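Retinol dehydratase (Spodoptera frugiperda, PDB 1FMJ) probably dehydrates retinol with a sulfotransferase-type fold that binds retinol and adenosine 3',5'-diphosphate. Local coordinates at residues 32-37 / 45-50; 212-217 / 329-334. All coordinates share one frame; numbering follows the deposited sequence.

Contact 1. Residues 32-37 / 45-50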
loop_
_atom_site.group_PDB
_atom_site.type_symbol
_atom_site.label_atom_id
_atom_site.label_comp_id
_atom_site.label_asym_id
_atom_site.label_seq_id
_atom_site.Cartn_x
_atom_site.Cartn_y
_atom_site.Cartn_z
ATOM N N PRO A 32 -5.973 -18.201 3.453
ATOM C CA PRO A 32 -6.385 -18.382 4.849
ATOM C C PRO A 32 -7.005 -17.206 5.600
ATOM O O PRO A 32 -8.040 -17.364 6.239
ATOM C CB PRO A 32 -5.103 -18.877 5.524
ATOM C CG PRO A 32 -4.406 -19.615 4.419
ATOM C CD PRO A 32 -4.580 -18.644 3.267
ATOM N N THR A 33 -6.379 -16.037 5.543
ATOM C CA THR A 33 -6.902 -14.879 6.270
ATOM C C THR A 33 -8.227 -14.379 5.694
ATOM O O THR A 33 -8.373 -14.254 4.480
ATOM C CB THR A 33 -5.890 -13.718 6.261
ATOM O OG1 THR A 33 -4.576 -14.223 6.536
ATOM C CG2 THR A 33 -6.252 -12.700 7.321
ATOM N N THR A 34 -9.188 -14.093 6.570
ATOM C CA THR A 34 -10.508 -13.616 6.147
ATOM C C THR A 34 -10.685 -12.132 6.447
ATOM O O THR A 34 -9.875 -11.537 7.154
ATOM C CB THR A 34 -11.634 -14.390 6.869
ATOM O OG1 THR A 34 -11.434 -14.298 8.284
ATOM C CG2 THR A 34 -11.628 -15.849 6.460
ATOM N N TYR A 35 -11.751 -11.540 5.916
ATOM C CA TYR A 35 -12.028 -10.115 6.132
ATOM C C TYR A 35 -13.252 -9.841 7.017
ATOM O O TYR A 35 -13.998 -10.748 7.393
ATOM C CB TYR A 35 -12.301 -9.400 4.804
ATOM C CG TYR A 35 -11.204 -9.413 3.762
ATOM C CD1 TYR A 35 -11.185 -10.377 2.756
ATOM C CD2 TYR A 35 -10.249 -8.398 3.717
ATOM C CE1 TYR A 35 -10.258 -10.323 1.728
ATOM C CE2 TYR A 35 -9.311 -8.337 2.688
ATOM C CZ TYR A 35 -9.327 -9.301 1.697
ATOM O OH TYR A 35 -8.433 -9.234 0.662
ATOM N N VAL A 36 -13.433 -8.558 7.325
ATOM C CA VAL A 36 -14.565 -8.032 8.078
ATOM C C VAL A 36 -14.622 -6.562 7.692
ATOM O O VAL A 36 -13.586 -5.947 7.418
ATOM C CB VAL A 36 -14.400 -8.125 9.618
ATOM C CG1 VAL A 36 -14.291 -9.580 10.053
ATOM C CG2 VAL A 36 -13.196 -7.313 10.069
ATOM N N LYS A 37 -15.830 -6.013 7.632
ATOM C CA LYS A 37 -16.033 -4.610 7.290
ATOM C C LYS A 37 -15.738 -3.802 8.554
ATOM O O LYS A 37 -16.120 -4.211 9.651
ATOM C CB LYS A 37 -17.485 -4.383 6.864
ATOM C CG LYS A 37 -17.683 -3.850 5.445
ATOM C CD LYS A 37 -17.377 -4.890 4.389
ATOM C CE LYS A 37 -17.882 -4.453 3.012
ATOM N NZ LYS A 37 -17.201 -3.226 2.487
ATOM N N VAL A 45 -10.894 -4.959 6.014
ATOM C CA VAL A 45 -9.651 -5.218 6.727
ATOM C C VAL A 45 -9.528 -6.688 7.071
ATOM O O VAL A 45 -10.516 -7.351 7.407
ATOM C CB VAL A 45 -9.518 -4.362 8.035
ATOM C CG1 VAL A 45 -9.599 -2.877 7.700
ATOM C CG2 VAL A 45 -10.591 -4.735 9.035
ATOM N N TYR A 46 -8.312 -7.211 6.954
ATOM C CA TYR A 46 -8.063 -8.604 7.287
ATOM C C TYR A 46 -8.408 -8.748 8.767
ATOM O O TYR A 46 -8.004 -7.920 9.582
ATOM C CB TYR A 46 -6.595 -8.955 7.026
ATOM C CG TYR A 46 -6.301 -9.276 5.573
ATOM C CD1 TYR A 46 -5.455 -8.470 4.813
ATOM C CD2 TYR A 46 -6.864 -10.392 4.966
ATOM C CE1 TYR A 46 -5.178 -8.773 3.481
ATOM C CE2 TYR A 46 -6.593 -10.708 3.640
ATOM C CZ TYR A 46 -5.750 -9.896 2.904
ATOM O OH TYR A 46 -5.475 -10.222 1.602
ATOM N N ARG A 47 -9.156 -9.797 9.104
ATOM C CA ARG A 47 -9.593 -10.028 10.477
ATOM C C ARG A 47 -8.543 -9.763 11.563
ATOM O O ARG A 47 -8.834 -9.104 12.554
ATOM C CB ARG A 47 -10.152 -11.447 10.620
ATOM C CG ARG A 47 -11.021 -11.627 11.848
ATOM C CD ARG A 47 -11.549 -13.053 11.968
ATOM N NE ARG A 47 -12.597 -13.142 12.981
ATOM C CZ ARG A 47 -13.811 -12.615 12.847
ATOM N NH1 ARG A 47 -14.137 -11.965 11.740
ATOM N NH2 ARG A 47 -14.701 -12.735 13.826
ATOM N N PRO A 48 -7.313 -10.279 11.396
ATOM C CA PRO A 48 -6.261 -10.058 12.393
ATOM C C PRO A 48 -6.024 -8.583 12.725
ATOM O O PRO A 48 -5.318 -8.255 13.683
ATOM C CB PRO A 48 -5.038 -10.697 11.742
ATOM C CG PRO A 48 -5.624 -11.834 11.011
ATOM C CD PRO A 48 -6.842 -11.210 10.355
ATOM N N TYR A 49 -6.603 -7.690 11.933
ATOM C CA TYR A 49 -6.418 -6.267 12.179
ATOM C C TYR A 49 -7.067 -5.834 13.487
ATOM O O TYR A 49 -6.509 -5.023 14.231
ATOM C CB TYR A 49 -7.007 -5.434 11.041
ATOM C CG TYR A 49 -6.739 -3.965 11.221
ATOM C CD1 TYR A 49 -5.469 -3.438 10.992
ATOM C CD2 TYR A 49 -7.727 -3.108 11.704
ATOM C CE1 TYR A 49 -5.183 -2.100 11.244
ATOM C CE2 TYR A 49 -7.450 -1.752 11.962
ATOM C CZ TYR A 49 -6.176 -1.262 11.732
ATOM O OH TYR A 49 -5.877 0.056 12.023
ATOM N N LEU A 50 -8.239 -6.394 13.766
ATOM C CA LEU A 50 -9.007 -6.048 14.955
ATOM C C LEU A 50 -8.282 -6.151 16.295
ATOM O O LEU A 50 -8.672 -5.492 17.255
ATOM C CB LEU A 50 -10.291 -6.885 14.998
ATOM C CG LEU A 50 -11.281 -6.711 13.838
ATOM C CD1 LEU A 50 -12.379 -7.762 13.935
ATOM C CD2 LEU A 50 -11.881 -5.318 13.864
#
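The rings of Tyr35 and Tyr46 lie one over the other in an offset stack, centroids 4.5 Å apart and planes 17° from parallel. CE2 of Tyr46 sits over one face of the Tyr35 ring, and the backbone carbon of Val45 comes up at that ring's edge. One face of Tyr46 takes CE2 of Tyr35, offset toward the rim, while Thr34 O lies near its plane at the edge. Both side chains run the same way, each with CG beside its backbone N and anti to the carbonyl carbon, which turns the two rings onto each other although the CB atoms diverge. Tyr35 OH goes on to a hydrogen bond with Thr223. Thr33 crosses Tyr46 at about a right angle, CG2 3.4 Å from CD2, and its OG1 bonds Ile111 O and Tyr120 OH.

Two backbone hydrogen bonds, Val36 N to Val45 O and Val45 N to Val36 O, both 3.2 Å, join the strands. Beyond them, Arg47 N gives Thr34 O a short, straight bond of 2.7 Å, 179° at the hydrogen. Val36 CG2 meets Val45 CG2 at 3.8 Å and Leu50 CD1 at 4.0 Å, and the Arg47 guanidinium continues to a salt bridge with Glu15. This is an antiparallel beta hairpin, Tyr35 and Tyr46 its non-hydrogen-bonded pair, whose second strand runs straight into a short 3-10 segment.

Contact 2. Residues 212-217 / 329-334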
loop_
_atom_site.group_PDB
_atom_site.type_symbol
_atom_site.label_atom_id
_atom_site.label_comp_id
_atom_site.label_asym_id
_atom_site.label_seq_id
_atom_site.Cartn_x
_atom_site.Cartn_y
_atom_site.Cartn_z
ATOM N N ASP A 212 -12.943 -10.761 -12.456
ATOM C CA ASP A 212 -13.495 -11.151 -11.160
ATOM C C ASP A 212 -12.834 -10.275 -10.101
ATOM O O ASP A 212 -13.444 -9.914 -9.097
ATOM C CB ASP A 212 -13.188 -12.608 -10.817
ATOM C CG ASP A 212 -13.819 -13.586 -11.772
ATOM O OD1 ASP A 212 -14.942 -13.320 -12.239
ATOM O OD2 ASP A 212 -13.187 -14.632 -12.035
ATOM N N PHE A 213 -11.569 -9.951 -10.326
ATOM C CA PHE A 213 -10.842 -9.118 -9.383
ATOM C C PHE A 213 -11.437 -7.711 -9.426
ATOM O O PHE A 213 -11.612 -7.071 -8.388
ATOM C CB PHE A 213 -9.353 -9.074 -9.733
ATOM C CG PHE A 213 -8.520 -8.340 -8.720
ATOM C CD1 PHE A 213 -8.124 -8.967 -7.540
ATOM C CD2 PHE A 213 -8.185 -7.005 -8.911
ATOM C CE1 PHE A 213 -7.407 -8.269 -6.564
ATOM C CE2 PHE A 213 -7.467 -6.299 -7.936
ATOM C CZ PHE A 213 -7.080 -6.935 -6.764
ATOM N N TRP A 214 -11.756 -7.243 -10.633
ATOM C CA TRP A 214 -12.338 -5.914 -10.821
ATOM C C TRP A 214 -13.712 -5.773 -10.179
ATOM O O TRP A 214 -14.034 -4.725 -9.620
ATOM C CB TRP A 214 -12.437 -5.580 -12.308
ATOM C CG TRP A 214 -13.356 -4.419 -12.600
ATOM C CD1 TRP A 214 -14.592 -4.477 -13.179
ATOM C CD2 TRP A 214 -13.106 -3.036 -12.328
ATOM N NE1 TRP A 214 -15.126 -3.216 -13.288
ATOM C CE2 TRP A 214 -14.234 -2.312 -12.774
ATOM C CE3 TRP A 214 -12.035 -2.336 -11.750
ATOM C CZ2 TRP A 214 -14.324 -0.920 -12.662
ATOM C CZ3 TRP A 214 -12.124 -0.954 -11.637
ATOM C CH2 TRP A 214 -13.263 -0.260 -12.092
ATOM N N GLU A 215 -14.530 -6.815 -10.276
ATOM C CA GLU A 215 -15.859 -6.786 -9.672
ATOM C C GLU A 215 -15.713 -6.541 -8.174
ATOM O O GLU A 215 -16.399 -5.708 -7.588
ATOM C CB GLU A 215 -16.581 -8.119 -9.876
ATOM C CG GLU A 215 -16.964 -8.445 -11.314
ATOM C CD GLU A 215 -17.911 -7.420 -11.917
ATOM O OE1 GLU A 215 -18.704 -6.822 -11.151
ATOM O OE2 GLU A 215 -17.866 -7.226 -13.157
ATOM N N MET A 216 -14.804 -7.295 -7.569
ATOM C CA MET A 216 -14.535 -7.223 -6.143
ATOM C C MET A 216 -13.972 -5.865 -5.763
ATOM O O MET A 216 -14.482 -5.199 -4.856
ATOM C CB MET A 216 -13.555 -8.342 -5.768
ATOM C CG MET A 216 -13.010 -8.312 -4.345
ATOM S SD MET A 216 -12.128 -9.864 -3.933
ATOM C CE MET A 216 -11.069 -10.086 -5.402
ATOM N N PHE A 217 -12.934 -5.445 -6.480
ATOM C CA PHE A 217 -12.284 -4.172 -6.209
ATOM C C PHE A 217 -13.163 -2.927 -6.317
ATOM O O PHE A 217 -13.087 -2.057 -5.453
ATOM C CB PHE A 217 -11.079 -3.991 -7.124
ATOM C CG PHE A 217 -10.381 -2.680 -6.941
ATOM C CD1 PHE A 217 -9.474 -2.497 -5.901
ATOM C CD2 PHE A 217 -10.621 -1.627 -7.808
ATOM C CE1 PHE A 217 -8.814 -1.283 -5.735
ATOM C CE2 PHE A 217 -9.962 -0.404 -7.647
ATOM C CZ PHE A 217 -9.060 -0.237 -6.609
ATOM N N LYS A 329 -16.918 0.850 -19.583
ATOM C CA LYS A 329 -18.117 1.632 -19.300
ATOM C C LYS A 329 -18.451 1.562 -17.815
ATOM O O LYS A 329 -18.753 2.576 -17.180
ATOM C CB LYS A 329 -19.308 1.103 -20.109
ATOM C CG LYS A 329 -19.164 1.260 -21.617
ATOM C CD LYS A 329 -19.127 2.718 -22.030
ATOM C CE LYS A 329 -19.086 2.855 -23.546
ATOM N NZ LYS A 329 -19.186 4.282 -23.976
ATOM N N GLN A 330 -18.402 0.355 -17.266
ATOM C CA GLN A 330 -18.695 0.154 -15.855
ATOM C C GLN A 330 -17.778 1.011 -14.986
ATOM O O GLN A 330 -18.213 1.606 -14.001
ATOM C CB GLN A 330 -18.517 -1.321 -15.492
ATOM C CG GLN A 330 -18.729 -1.625 -14.014
ATOM C CD GLN A 330 -18.510 -3.087 -13.687
ATOM O OE1 GLN A 330 -17.460 -3.649 -13.996
ATOM N NE2 GLN A 330 -19.498 -3.710 -13.054
ATOM N N ALA A 331 -16.506 1.079 -15.365
ATOM C CA ALA A 331 -15.525 1.847 -14.612
ATOM C C ALA A 331 -15.803 3.339 -14.658
ATOM O O ALA A 331 -15.644 4.030 -13.651
ATOM C CB ALA A 331 -14.123 1.572 -15.141
ATOM N N GLU A 332 -16.203 3.830 -15.831
ATOM C CA GLU A 332 -16.488 5.252 -16.013
ATOM C C GLU A 332 -17.662 5.681 -15.138
ATOM O O GLU A 332 -17.626 6.728 -14.505
ATOM C CB GLU A 332 -16.788 5.549 -17.489
ATOM N N LYS A 333 -18.703 4.864 -15.102
ATOM C CA LYS A 333 -19.871 5.166 -14.287
ATOM C C LYS A 333 -19.438 5.243 -12.823
ATOM O O LYS A 333 -19.778 6.191 -12.106
ATOM C CB LYS A 333 -20.918 4.068 -14.475
ATOM C CG LYS A 333 -22.237 4.272 -13.746
ATOM C CD LYS A 333 -23.172 3.110 -14.075
ATOM C CE LYS A 333 -24.519 3.219 -13.384
ATOM N NZ LYS A 333 -25.444 2.137 -13.863
ATOM N N TRP A 334 -18.673 4.245 -12.393
ATOM C CA TRP A 334 -18.194 4.178 -11.022
ATOM C C TRP A 334 -17.372 5.404 -10.677
ATOM O O TRP A 334 -17.547 6.007 -9.615
ATOM C CB TRP A 334 -17.360 2.911 -10.817
ATOM C CG TRP A 334 -16.782 2.763 -9.442
ATOM C CD1 TRP A 334 -17.466 2.735 -8.257
ATOM C CD2 TRP A 334 -15.398 2.566 -9.110
ATOM N NE1 TRP A 334 -16.596 2.531 -7.210
ATOM C CE2 TRP A 334 -15.322 2.422 -7.705
ATOM C CE3 TRP A 334 -14.216 2.494 -9.864
ATOM C CZ2 TRP A 334 -14.108 2.208 -7.035
ATOM C CZ3 TRP A 334 -13.009 2.281 -9.200
ATOM C CH2 TRP A 334 -12.966 2.141 -7.797
#
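Trp214 reaches across to helix 325-338 from helix 210-218, two nearly parallel helices (13° between the short segments, axes 12.0 Å apart) of the sulfotransferase domain, an alpha/beta fold built on a parallel sheet. From CB, the side chain leaves with CG anti to the backbone N, which carries the indole across toward helix 325-338. CD1 passes close to Gln330 OE1, and NE1 donates to that same oxygen near the ring plane, a bent hydrogen bond modelled at 2.5 Å, so short that its exact length is doubtful. Farther along the rim, CZ2 rests 3.5 Å from Ala331 CB. CH2, at the far end, meets Trp334 CE3 at 3.7 Å; the two six-membered rings are turned 86° to each other, while Phe323 meets the indole edge-to-face from outside the pair. Replacing Trp214 by an alanine would probably leave Gln330 OE1 without its indole N-H and open a gap beside Ala331 and Trp334. The Gln330 chain is extended beyond CG, bringing its amide to the indole. One turn along, the Trp334 ring also crosses Phe217, its CH2 lying 3.9 Å from Phe217 CE2.

Overall arrangement
Contact 1 and contact 2 follow one another along the chain, their centres about 23 Å apart and their nearest atoms about 6 Å apart without touching. Leu28 bridges them, touched by Tyr35 of the hairpin and by Met216 of residues 212-217. A second tie runs from Lys37, which bonds Gly220 O just after helix 210-218, the helix that packs against helix 325-338. The hairpin lies closer to retinol, the Thr33 side chain being about 6 Å from it, and Tyr120, a neighbour of Thr33, lines the retinol pocket. Contact 2 stands farther back, with the Phe217 side chain about 13 Å from retinol and about 12 Å from adenosine 3',5'-diphosphate.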